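Local coordinates for protein mevalonate diphosphate decarboxylase (Legionella pneumophila, PDB 3LTO) that probably catalyses the ATP-dependent decarboxylation of mevalonate diphosphate to isopentenyl diphosphate, at residues M17-E22 and P203-R208; E213-L218 and W236-D241; S24-N29 and T162-S167. All blocks are in the same frame, centred on the assembly; numbering follows the deposited sequence.

Contact 1: residues M17-E22 and P203-R208; sequences MGKKDE and PFYETR. With SO4 (sulfate ion), chain D; SO4 (sulfate ion), chain C.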
loop_
_atom_site.group_PDB
_atom_site.type_symbol
_atom_site.label_atom_id
_atom_site.label_comp_id
_atom_site.label_asym_id
_atom_site.label_seq_id
_atom_site.Cartn_x
_atom_site.Cartn_y
_atom_site.Cartn_z
HETATM N N MSE A 17 4.509 2.883 -15.901
HETATM C CA MSE A 17 4.721 2.038 -17.075
HETATM C C MSE A 17 4.078 0.652 -17.055
HETATM O O MSE A 17 4.438 -0.216 -17.847
HETATM C CB MSE A 17 6.224 1.887 -17.331
HETATM C CG MSE A 17 6.572 1.602 -18.773
HETATM SE SE MSE A 17 8.462 1.235 -19.002
HETATM C CE MSE A 17 9.136 2.663 -17.923
ATOM N N GLY A 18 3.128 0.443 -16.157
ATOM C CA GLY A 18 2.475 -0.847 -16.094
ATOM C C GLY A 18 3.375 -1.950 -15.574
ATOM O O GLY A 18 3.044 -3.128 -15.676
ATOM N N LYS A 19 4.527 -1.574 -15.031
ATOM C CA LYS A 19 5.450 -2.557 -14.487
ATOM C C LYS A 19 4.926 -2.858 -13.084
ATOM O O LYS A 19 5.056 -2.042 -12.175
ATOM C CB LYS A 19 6.870 -1.977 -14.436
ATOM C CG LYS A 19 7.962 -3.015 -14.204
ATOM C CD LYS A 19 9.343 -2.454 -14.495
ATOM C CE LYS A 19 10.424 -3.401 -13.997
ATOM N NZ LYS A 19 10.308 -3.647 -12.517
ATOM N N LYS A 20 4.322 -4.027 -12.912
ATOM C CA LYS A 20 3.754 -4.391 -11.617
ATOM C C LYS A 20 3.964 -5.856 -11.265
ATOM O O LYS A 20 4.257 -6.677 -12.132
ATOM C CB LYS A 20 2.256 -4.079 -11.621
ATOM C CG LYS A 20 1.490 -4.830 -12.706
ATOM C CD LYS A 20 0.019 -4.451 -12.738
ATOM C CE LYS A 20 -0.728 -5.255 -13.797
ATOM N NZ LYS A 20 -2.155 -4.836 -13.939
ATOM N N ASP A 21 3.800 -6.175 -9.985
ATOM C CA ASP A 21 3.964 -7.539 -9.495
ATOM C C ASP A 21 2.801 -8.406 -9.974
ATOM O O ASP A 21 1.635 -8.030 -9.861
ATOM C CB ASP A 21 4.018 -7.547 -7.967
ATOM C CG ASP A 21 4.361 -8.912 -7.405
ATOM O OD1 ASP A 21 5.564 -9.257 -7.371
ATOM O OD2 ASP A 21 3.423 -9.640 -7.010
ATOM N N GLU A 22 3.131 -9.582 -10.490
ATOM C CA GLU A 22 2.139 -10.508 -11.017
ATOM C C GLU A 22 1.080 -10.993 -10.028
ATOM O O GLU A 22 -0.056 -11.259 -10.418
ATOM C CB GLU A 22 2.858 -11.716 -11.619
ATOM C CG GLU A 22 1.954 -12.704 -12.316
ATOM C CD GLU A 22 2.740 -13.776 -13.043
ATOM O OE1 GLU A 22 3.447 -14.561 -12.369
ATOM O OE2 GLU A 22 2.654 -13.828 -14.290
ATOM N N PRO A 203 17.043 -5.497 -22.273
ATOM C CA PRO A 203 18.037 -5.874 -21.264
ATOM C C PRO A 203 18.041 -4.904 -20.096
ATOM O O PRO A 203 18.558 -5.210 -19.028
ATOM C CB PRO A 203 19.360 -5.819 -22.032
ATOM C CG PRO A 203 18.961 -5.976 -23.449
ATOM C CD PRO A 203 17.699 -5.168 -23.546
ATOM N N PHE A 204 17.465 -3.728 -20.306
ATOM C CA PHE A 204 17.430 -2.703 -19.269
ATOM C C PHE A 204 16.134 -2.706 -18.468
ATOM O O PHE A 204 15.992 -1.955 -17.503
ATOM C CB PHE A 204 17.635 -1.323 -19.900
ATOM C CG PHE A 204 18.840 -1.239 -20.803
ATOM C CD1 PHE A 204 20.098 -1.623 -20.350
ATOM C CD2 PHE A 204 18.717 -0.765 -22.107
ATOM C CE1 PHE A 204 21.219 -1.534 -21.188
ATOM C CE2 PHE A 204 19.832 -0.674 -22.948
ATOM C CZ PHE A 204 21.084 -1.059 -22.487
ATOM N N TYR A 205 15.192 -3.553 -18.865
ATOM C CA TYR A 205 13.908 -3.628 -18.178
ATOM C C TYR A 205 14.056 -4.070 -16.726
ATOM O O TYR A 205 13.497 -3.462 -15.817
ATOM C CB TYR A 205 12.979 -4.580 -18.928
ATOM C CG TYR A 205 11.677 -4.864 -18.220
ATOM C CD1 TYR A 205 11.581 -5.893 -17.286
ATOM C CD2 TYR A 205 10.538 -4.102 -18.482
ATOM C CE1 TYR A 205 10.390 -6.160 -16.632
ATOM C CE2 TYR A 205 9.338 -4.359 -17.830
ATOM C CZ TYR A 205 9.271 -5.391 -16.907
ATOM O OH TYR A 205 8.090 -5.662 -16.257
ATOM N N GLU A 206 14.819 -5.136 -16.527
ATOM C CA GLU A 206 15.075 -5.704 -15.207
ATOM C C GLU A 206 15.494 -4.668 -14.164
ATOM O O GLU A 206 15.089 -4.749 -13.001
ATOM C CB GLU A 206 16.174 -6.762 -15.333
ATOM C CG GLU A 206 17.421 -6.211 -16.049
ATOM C CD GLU A 206 18.458 -7.276 -16.345
ATOM O OE1 GLU A 206 19.041 -7.815 -15.380
ATOM O OE2 GLU A 206 18.680 -7.578 -17.541
ATOM N N THR A 207 16.310 -3.708 -14.587
ATOM C CA THR A 207 16.824 -2.659 -13.710
ATOM C C THR A 207 16.081 -1.318 -13.807
ATOM O O THR A 207 16.485 -0.324 -13.194
ATOM C CB THR A 207 18.302 -2.394 -14.029
ATOM O OG1 THR A 207 18.427 -2.058 -15.420
ATOM C CG2 THR A 207 19.156 -3.647 -13.731
ATOM N N ARG A 208 15.000 -1.301 -14.581
ATOM C CA ARG A 208 14.198 -0.097 -14.797
ATOM C C ARG A 208 13.612 0.568 -13.535
ATOM O O ARG A 208 13.655 1.797 -13.391
ATOM C CB ARG A 208 13.091 -0.431 -15.810
ATOM C CG ARG A 208 11.961 0.567 -15.915
ATOM C CD ARG A 208 12.435 1.986 -16.180
ATOM N NE ARG A 208 11.370 2.913 -15.812
ATOM C CZ ARG A 208 11.542 4.195 -15.513
ATOM N NH1 ARG A 208 12.753 4.741 -15.537
ATOM N NH2 ARG A 208 10.492 4.924 -15.159
HETATM S S SO4 D . -2.110 -1.645 -15.642
HETATM O O1 SO4 D . -1.853 -1.657 -14.195
HETATM O O2 SO4 D . -3.317 -0.855 -15.934
HETATM O O3 SO4 D . -0.959 -1.046 -16.336
HETATM O O4 SO4 D . -2.299 -3.026 -16.119
HETATM S S SO4 C . 2.520 6.141 -16.568
HETATM O O1 SO4 C . 3.266 6.483 -15.346
HETATM O O2 SO4 C . 1.092 6.344 -16.305
HETATM O O3 SO4 C . 2.968 7.019 -17.658
HETATM O O4 SO4 C . 2.738 4.743 -16.958
#

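Contact 2: residues E213-L218 and W236-D241; sequences EANLKL and WHEFLD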
loop_
_atom_site.group_PDB
_atom_site.type_symbol
_atom_site.label_atom_id
_atom_site.label_comp_id
_atom_site.label_asym_id
_atom_site.label_seq_id
_atom_site.Cartn_x
_atom_site.Cartn_y
_atom_site.Cartn_z
ATOM N N GLU A 213 13.240 4.822 -9.176
ATOM C CA GLU A 213 13.245 5.201 -7.766
ATOM C C GLU A 213 14.363 6.205 -7.526
ATOM O O GLU A 213 14.184 7.183 -6.800
ATOM C CB GLU A 213 13.449 3.973 -6.873
ATOM C CG GLU A 213 12.243 3.039 -6.767
ATOM C CD GLU A 213 11.028 3.700 -6.117
ATOM O OE1 GLU A 213 11.215 4.567 -5.238
ATOM O OE2 GLU A 213 9.886 3.340 -6.472
ATOM N N ALA A 214 15.515 5.959 -8.146
ATOM C CA ALA A 214 16.658 6.853 -8.003
ATOM C C ALA A 214 16.322 8.223 -8.594
ATOM O O ALA A 214 16.737 9.253 -8.066
ATOM C CB ALA A 214 17.890 6.261 -8.706
ATOM N N ASN A 215 15.572 8.232 -9.693
ATOM C CA ASN A 215 15.191 9.489 -10.325
ATOM C C ASN A 215 14.143 10.219 -9.505
ATOM O O ASN A 215 14.123 11.449 -9.466
ATOM C CB ASN A 215 14.651 9.250 -11.734
ATOM C CG ASN A 215 15.716 8.759 -12.684
ATOM O OD1 ASN A 215 16.889 9.110 -12.548
ATOM N ND2 ASN A 215 15.316 7.958 -13.666
ATOM N N LEU A 216 13.271 9.454 -8.855
ATOM C CA LEU A 216 12.216 10.022 -8.025
ATOM C C LEU A 216 12.814 10.758 -6.831
ATOM O O LEU A 216 12.370 11.848 -6.474
ATOM C CB LEU A 216 11.280 8.919 -7.535
ATOM C CG LEU A 216 10.173 9.328 -6.556
ATOM C CD1 LEU A 216 9.351 10.493 -7.129
ATOM C CD2 LEU A 216 9.276 8.114 -6.274
ATOM N N LYS A 217 13.819 10.149 -6.214
ATOM C CA LYS A 217 14.482 10.757 -5.069
ATOM C C LYS A 217 15.123 12.067 -5.504
ATOM O O LYS A 217 15.039 13.068 -4.796
ATOM C CB LYS A 217 15.559 9.826 -4.499
ATOM C CG LYS A 217 16.463 10.511 -3.473
ATOM C CD LYS A 217 17.679 9.662 -3.110
ATOM C CE LYS A 217 17.352 8.631 -2.046
ATOM N NZ LYS A 217 17.057 9.262 -0.724
ATOM N N LEU A 218 15.758 12.064 -6.673
ATOM C CA LEU A 218 16.404 13.274 -7.180
ATOM C C LEU A 218 15.370 14.340 -7.536
ATOM O O LEU A 218 15.524 15.515 -7.194
ATOM C CB LEU A 218 17.261 12.947 -8.410
ATOM C CG LEU A 218 18.499 12.075 -8.168
ATOM C CD1 LEU A 218 19.157 11.729 -9.493
ATOM C CD2 LEU A 218 19.473 12.816 -7.268
ATOM N N TRP A 236 13.864 14.438 -18.272
ATOM C CA TRP A 236 14.405 14.164 -19.597
ATOM C C TRP A 236 14.988 12.752 -19.587
ATOM O O TRP A 236 14.668 11.917 -20.438
ATOM C CB TRP A 236 15.493 15.197 -19.915
ATOM C CG TRP A 236 16.056 15.176 -21.314
ATOM C CD1 TRP A 236 17.180 14.525 -21.740
ATOM C CD2 TRP A 236 15.565 15.909 -22.448
ATOM N NE1 TRP A 236 17.423 14.811 -23.062
ATOM C CE2 TRP A 236 16.446 15.658 -23.521
ATOM C CE3 TRP A 236 14.463 16.752 -22.657
ATOM C CZ2 TRP A 236 16.264 16.222 -24.789
ATOM C CZ3 TRP A 236 14.281 17.315 -23.917
ATOM C CH2 TRP A 236 15.180 17.047 -24.969
ATOM N N HIS A 237 15.840 12.493 -18.601
ATOM C CA HIS A 237 16.475 11.192 -18.453
ATOM C C HIS A 237 15.425 10.104 -18.266
ATOM O O HIS A 237 15.530 9.024 -18.844
ATOM C CB HIS A 237 17.437 11.220 -17.258
ATOM C CG HIS A 237 18.622 12.114 -17.460
ATOM N ND1 HIS A 237 19.383 12.589 -16.415
ATOM C CD2 HIS A 237 19.179 12.613 -18.589
ATOM C CE1 HIS A 237 20.357 13.347 -16.891
ATOM N NE2 HIS A 237 20.255 13.377 -18.208
ATOM N N GLU A 238 14.404 10.406 -17.471
ATOM C CA GLU A 238 13.334 9.455 -17.203
ATOM C C GLU A 238 12.568 8.981 -18.453
ATOM O O GLU A 238 12.468 7.775 -18.689
ATOM C CB GLU A 238 12.368 10.052 -16.171
ATOM C CG GLU A 238 11.088 9.249 -15.935
ATOM C CD GLU A 238 11.289 7.996 -15.088
ATOM O OE1 GLU A 238 12.443 7.656 -14.751
ATOM O OE2 GLU A 238 10.273 7.348 -14.759
ATOM N N PHE A 239 12.042 9.899 -19.266
ATOM C CA PHE A 239 11.290 9.448 -20.437
ATOM C C PHE A 239 12.172 8.821 -21.516
ATOM O O PHE A 239 11.745 7.912 -22.227
ATOM C CB PHE A 239 10.410 10.581 -21.010
ATOM C CG PHE A 239 11.119 11.536 -21.938
ATOM C CD1 PHE A 239 11.275 11.242 -23.289
ATOM C CD2 PHE A 239 11.582 12.759 -21.465
ATOM C CE1 PHE A 239 11.878 12.152 -24.159
ATOM C CE2 PHE A 239 12.188 13.677 -22.322
ATOM C CZ PHE A 239 12.335 13.373 -23.675
ATOM N N LEU A 240 13.410 9.280 -21.627
ATOM C CA LEU A 240 14.313 8.702 -22.616
ATOM C C LEU A 240 14.653 7.266 -22.210
ATOM O O LEU A 240 14.834 6.391 -23.059
ATOM C CB LEU A 240 15.581 9.550 -22.756
ATOM C CG LEU A 240 15.367 10.884 -23.486
ATOM C CD1 LEU A 240 16.673 11.670 -23.568
ATOM C CD2 LEU A 240 14.834 10.606 -24.881
ATOM N N ASP A 241 14.706 7.025 -20.905
ATOM C CA ASP A 241 14.988 5.694 -20.371
ATOM C C ASP A 241 13.911 4.759 -20.894
ATOM O O ASP A 241 14.192 3.749 -21.543
ATOM C CB ASP A 241 14.925 5.726 -18.843
ATOM C CG ASP A 241 15.275 4.388 -18.206
ATOM O OD1 ASP A 241 15.368 3.368 -18.918
ATOM O OD2 ASP A 241 15.453 4.358 -16.977
HETATM O O HOH W 1 16.762 6.839 -16.269
#

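Contact 3: residues S24-N29 and T162-S167; sequences SNLPDN and TGDKVS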
loop_
_atom_site.group_PDB
_atom_site.type_symbol
_atom_site.label_atom_id
_atom_site.label_comp_id
_atom_site.label_asym_id
_atom_site.label_seq_id
_atom_site.Cartn_x
_atom_site.Cartn_y
_atom_site.Cartn_z
ATOM N N SER A 24 0.594 -9.552 -6.417
ATOM C CA SER A 24 0.069 -8.525 -5.517
ATOM C C SER A 24 -0.526 -7.362 -6.297
ATOM O O SER A 24 -1.311 -6.582 -5.762
ATOM C CB SER A 24 1.183 -7.991 -4.622
ATOM O OG SER A 24 2.147 -7.286 -5.390
ATOM N N ASN A 25 -0.127 -7.257 -7.561
ATOM C CA ASN A 25 -0.568 -6.206 -8.473
ATOM C C ASN A 25 -0.063 -4.824 -8.051
ATOM O O ASN A 25 -0.549 -3.798 -8.531
ATOM C CB ASN A 25 -2.093 -6.195 -8.600
ATOM C CG ASN A 25 -2.564 -5.587 -9.922
ATOM O OD1 ASN A 25 -2.137 -6.010 -10.997
ATOM N ND2 ASN A 25 -3.451 -4.601 -9.844
ATOM N N LEU A 26 0.919 -4.809 -7.158
ATOM C CA LEU A 26 1.513 -3.561 -6.684
ATOM C C LEU A 26 2.554 -3.106 -7.714
ATOM O O LEU A 26 3.215 -3.933 -8.336
ATOM C CB LEU A 26 2.192 -3.790 -5.332
ATOM C CG LEU A 26 1.282 -4.212 -4.175
ATOM C CD1 LEU A 26 2.119 -4.789 -3.039
ATOM C CD2 LEU A 26 0.474 -3.014 -3.703
ATOM N N PRO A 27 2.707 -1.785 -7.907
ATOM C CA PRO A 27 3.685 -1.279 -8.879
ATOM C C PRO A 27 5.116 -1.576 -8.450
ATOM O O PRO A 27 5.437 -1.510 -7.265
ATOM C CB PRO A 27 3.391 0.220 -8.919
ATOM C CG PRO A 27 2.915 0.504 -7.504
ATOM C CD PRO A 27 2.010 -0.677 -7.224
ATOM N N ASP A 28 5.975 -1.908 -9.409
ATOM C CA ASP A 28 7.367 -2.201 -9.093
ATOM C C ASP A 28 8.075 -0.950 -8.614
ATOM O O ASP A 28 9.039 -1.016 -7.849
ATOM C CB ASP A 28 8.070 -2.808 -10.304
ATOM C CG ASP A 28 7.762 -4.291 -10.467
ATOM O OD1 ASP A 28 6.767 -4.774 -9.881
ATOM O OD2 ASP A 28 8.508 -4.976 -11.191
ATOM N N ASN A 29 7.600 0.203 -9.065
ATOM C CA ASN A 29 8.184 1.442 -8.598
ATOM C C ASN A 29 7.110 2.496 -8.483
ATOM O O ASN A 29 6.041 2.379 -9.075
ATOM C CB ASN A 29 9.339 1.923 -9.500
ATOM C CG ASN A 29 8.920 2.156 -10.939
ATOM O OD1 ASN A 29 9.157 1.312 -11.809
ATOM N ND2 ASN A 29 8.301 3.304 -11.200
ATOM N N THR A 162 2.743 5.082 -4.454
ATOM C CA THR A 162 3.783 4.215 -3.917
ATOM C C THR A 162 3.088 3.016 -3.306
ATOM O O THR A 162 2.209 3.177 -2.468
ATOM C CB THR A 162 4.596 4.918 -2.816
ATOM O OG1 THR A 162 5.365 5.981 -3.385
ATOM C CG2 THR A 162 5.530 3.932 -2.141
ATOM N N GLY A 163 3.479 1.816 -3.717
ATOM C CA GLY A 163 2.845 0.628 -3.181
ATOM C C GLY A 163 1.368 0.626 -3.531
ATOM O O GLY A 163 1.002 0.848 -4.689
ATOM N N ASP A 164 0.509 0.385 -2.545
ATOM C CA ASP A 164 -0.923 0.373 -2.821
ATOM C C ASP A 164 -1.601 1.648 -2.346
ATOM O O ASP A 164 -2.822 1.683 -2.177
ATOM C CB ASP A 164 -1.606 -0.851 -2.188
ATOM C CG ASP A 164 -1.496 -0.872 -0.677
ATOM O OD1 ASP A 164 -1.668 0.196 -0.054
ATOM O OD2 ASP A 164 -1.254 -1.959 -0.112
ATOM N N LYS A 165 -0.807 2.697 -2.139
ATOM C CA LYS A 165 -1.344 3.977 -1.695
ATOM C C LYS A 165 -1.049 5.095 -2.688
ATOM O O LYS A 165 0.057 5.200 -3.219
ATOM C CB LYS A 165 -0.768 4.358 -0.330
ATOM C CG LYS A 165 -1.326 5.662 0.227
ATOM C CD LYS A 165 -0.468 6.211 1.354
ATOM C CE LYS A 165 -0.980 7.566 1.823
ATOM N NZ LYS A 165 -0.068 8.176 2.827
ATOM N N VAL A 166 -2.056 5.925 -2.938
ATOM C CA VAL A 166 -1.919 7.059 -3.839
ATOM C C VAL A 166 -2.400 8.285 -3.081
ATOM O O VAL A 166 -3.418 8.240 -2.403
ATOM C CB VAL A 166 -2.786 6.900 -5.107
ATOM C CG1 VAL A 166 -2.575 8.094 -6.027
ATOM C CG2 VAL A 166 -2.438 5.610 -5.816
ATOM N N SER A 167 -1.670 9.383 -3.197
ATOM C CA SER A 167 -2.055 10.602 -2.502
ATOM C C SER A 167 -1.591 11.848 -3.217
ATOM O O SER A 167 -0.727 11.798 -4.092
ATOM C CB SER A 167 -1.463 10.623 -1.091
ATOM O OG SER A 167 -1.981 9.574 -0.295
HETATM O O HOH W 2 6.118 1.341 -5.403
#

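Contact 1: residues M17-E22 and P203-R208
Lys19 lays its aliphatic stem, rather than its ammonium group, over the phenol of Tyr205. Lys19 CE sits above one face of the ring, 4.0 Å from the Tyr205 centroid and displaced toward the rim, a CH-pi contact. Further back, Lys19 CG meets the hydroxyl, 3.4 Å from Tyr205 OH. The lysine runs extended until chi4 (-59°), where it bends and lifts NZ away from the ring face; at 5.3 Å from the Tyr205 centroid, Lys19 NZ can add at most a weak cation-pi attraction. Its charge is met by Asp28 in a salt bridge and by Ser209 in a hydrogen bond. This contact joins the two lobes expected of a GHMP-type enzyme: residues 17-22 belong to the loop between strands 2-12 and 31-47 of the N-terminal part, whereas residues 203-208 form the approach to helix 208-224 of the C-terminal part, ending in a type I turn from Tyr205 to Arg208. Beside the lysine, Met17, a selenomethionine, brings its terminal methyl obliquely up to the guanidinium of Arg208, the side chains coming from opposite directions; the 3.1 Å from Met17 CE to Arg208 NE is unusually short and doubtful. The guanidinium itself is held by salt bridges to Glu238 and Asp241. Met17 N donates to one sulfate at 2.8 Å from its O4, and Lys20 NZ grips a second sulfate, also 2.8 Å from its O4. Tyr16, Arg144, Gly148, Ser149 and Arg152 also bond these anions, which probably come from the crystallisation liquor, but the set of donors is consistent with a site for phosphate groups.

Contact 2: residues E213-L218 and W236-D241
Asn215 and Glu238 reach toward each other from neighbouring helices and meet through a single hydrogen bond, Asn215 ND2 to Glu238 OE1 at 3.1 Å. The bond is moderately straight, with an N-H...O angle of 153°. The donor approaches OE1 nearly along its C-O direction, and the acceptor lies somewhat out of the amide plane. Amide and carboxylate are almost perpendicular, their planes 88° apart. Asn215 holds CG anti to the carbonyl carbon, beside the backbone N, which carries its amide across to the facing helix. Glu238 leaves its helix with CG anti to the backbone N, then folds at chi2 (76°); the bend brings OE1 round to the amide while OE2 takes part in a salt bridge with Arg208 and accepts a hydrogen bond from Lys15 N. Both oxygens of this buried carboxylate are thus engaged, and the arginine should favour its ionised form. Asn215 ND2 also donates to a water 3.2 Å away, which in turn donates to Asp241 OD2 at 2.9 Å, one helical turn beyond Glu238. Asp241 is itself paired with Arg208 and Arg211. The two helices, 208-224 and 228-247, form an antiparallel helical hairpin in the C-terminal part of the chain. Trp236 packs on Leu264 and Glu268 of helix 258-274 and on Val280 of strand 279-281, while Glu213 and Leu216 lie against Gly310 of the second subunit.

Contact 3: residues S24-N29 and T162-S167
Leu26 and Gly163 bring their backbones close, with CA atoms 5.6 Å apart, where the loop of residues 24-29 passes the tip of a beta-hairpin. That hairpin joins strands 158-162 and 165-168 through a tight type II' turn from Thr162 to Lys165; Gly163, with its positive phi of 62°, occupies the first central position. Across the contact, Leu26 and Asp164 lie side by side and point the same way. One leucine methyl does the touching: Leu26 CD2 is 3.4 Å from Asp164 CB and 3.8 Å from Gly163 C, packing along the turn rather than against the carboxylate. Next to it the ring of Pro27 abuts the turn carbonyl, with CD 3.1 Å from Gly163 O; Trp161 and Tyr16 also pack on this proline. An ST turn shapes the loop before the leucine, as Leu26 N donates to Ser24 OG in a fairly straight bond (162°). The second subunit also reaches this tip: Asp313 of that chain accepts from Asp164 N, and its Ser184 packs on Leu26. The peptide N-H of Gly163 is directed to a water that accepts from it at 3.2 Å from Gly163 N and donates weakly to Pro27 O.

Overall arrangement
Contact 3 is nested within the chain loop closed by contact 1, and their centres lie 13 Å apart; contact 2 follows later in the sequence, 14 Å from contact 1 and 18 Å from contact 3. Salt bridges tie them together. Lys19 NZ lies 2.6 Å from Asp28 OD2, coupling contacts 1 and 3, while Arg208 pairs with Glu238 and, through NH1 at 3.1 Å from Asp241 OD2, with Asp241 of contact 2. Contacts 2 and 3 also meet directly, Glu213 OE2 lying 3.3 Å from Asn29 CA, and both touch the second subunit. The two sulfates are bound beside residues 17-22, at a position consistent with binding of substrate or nucleotide phosphates.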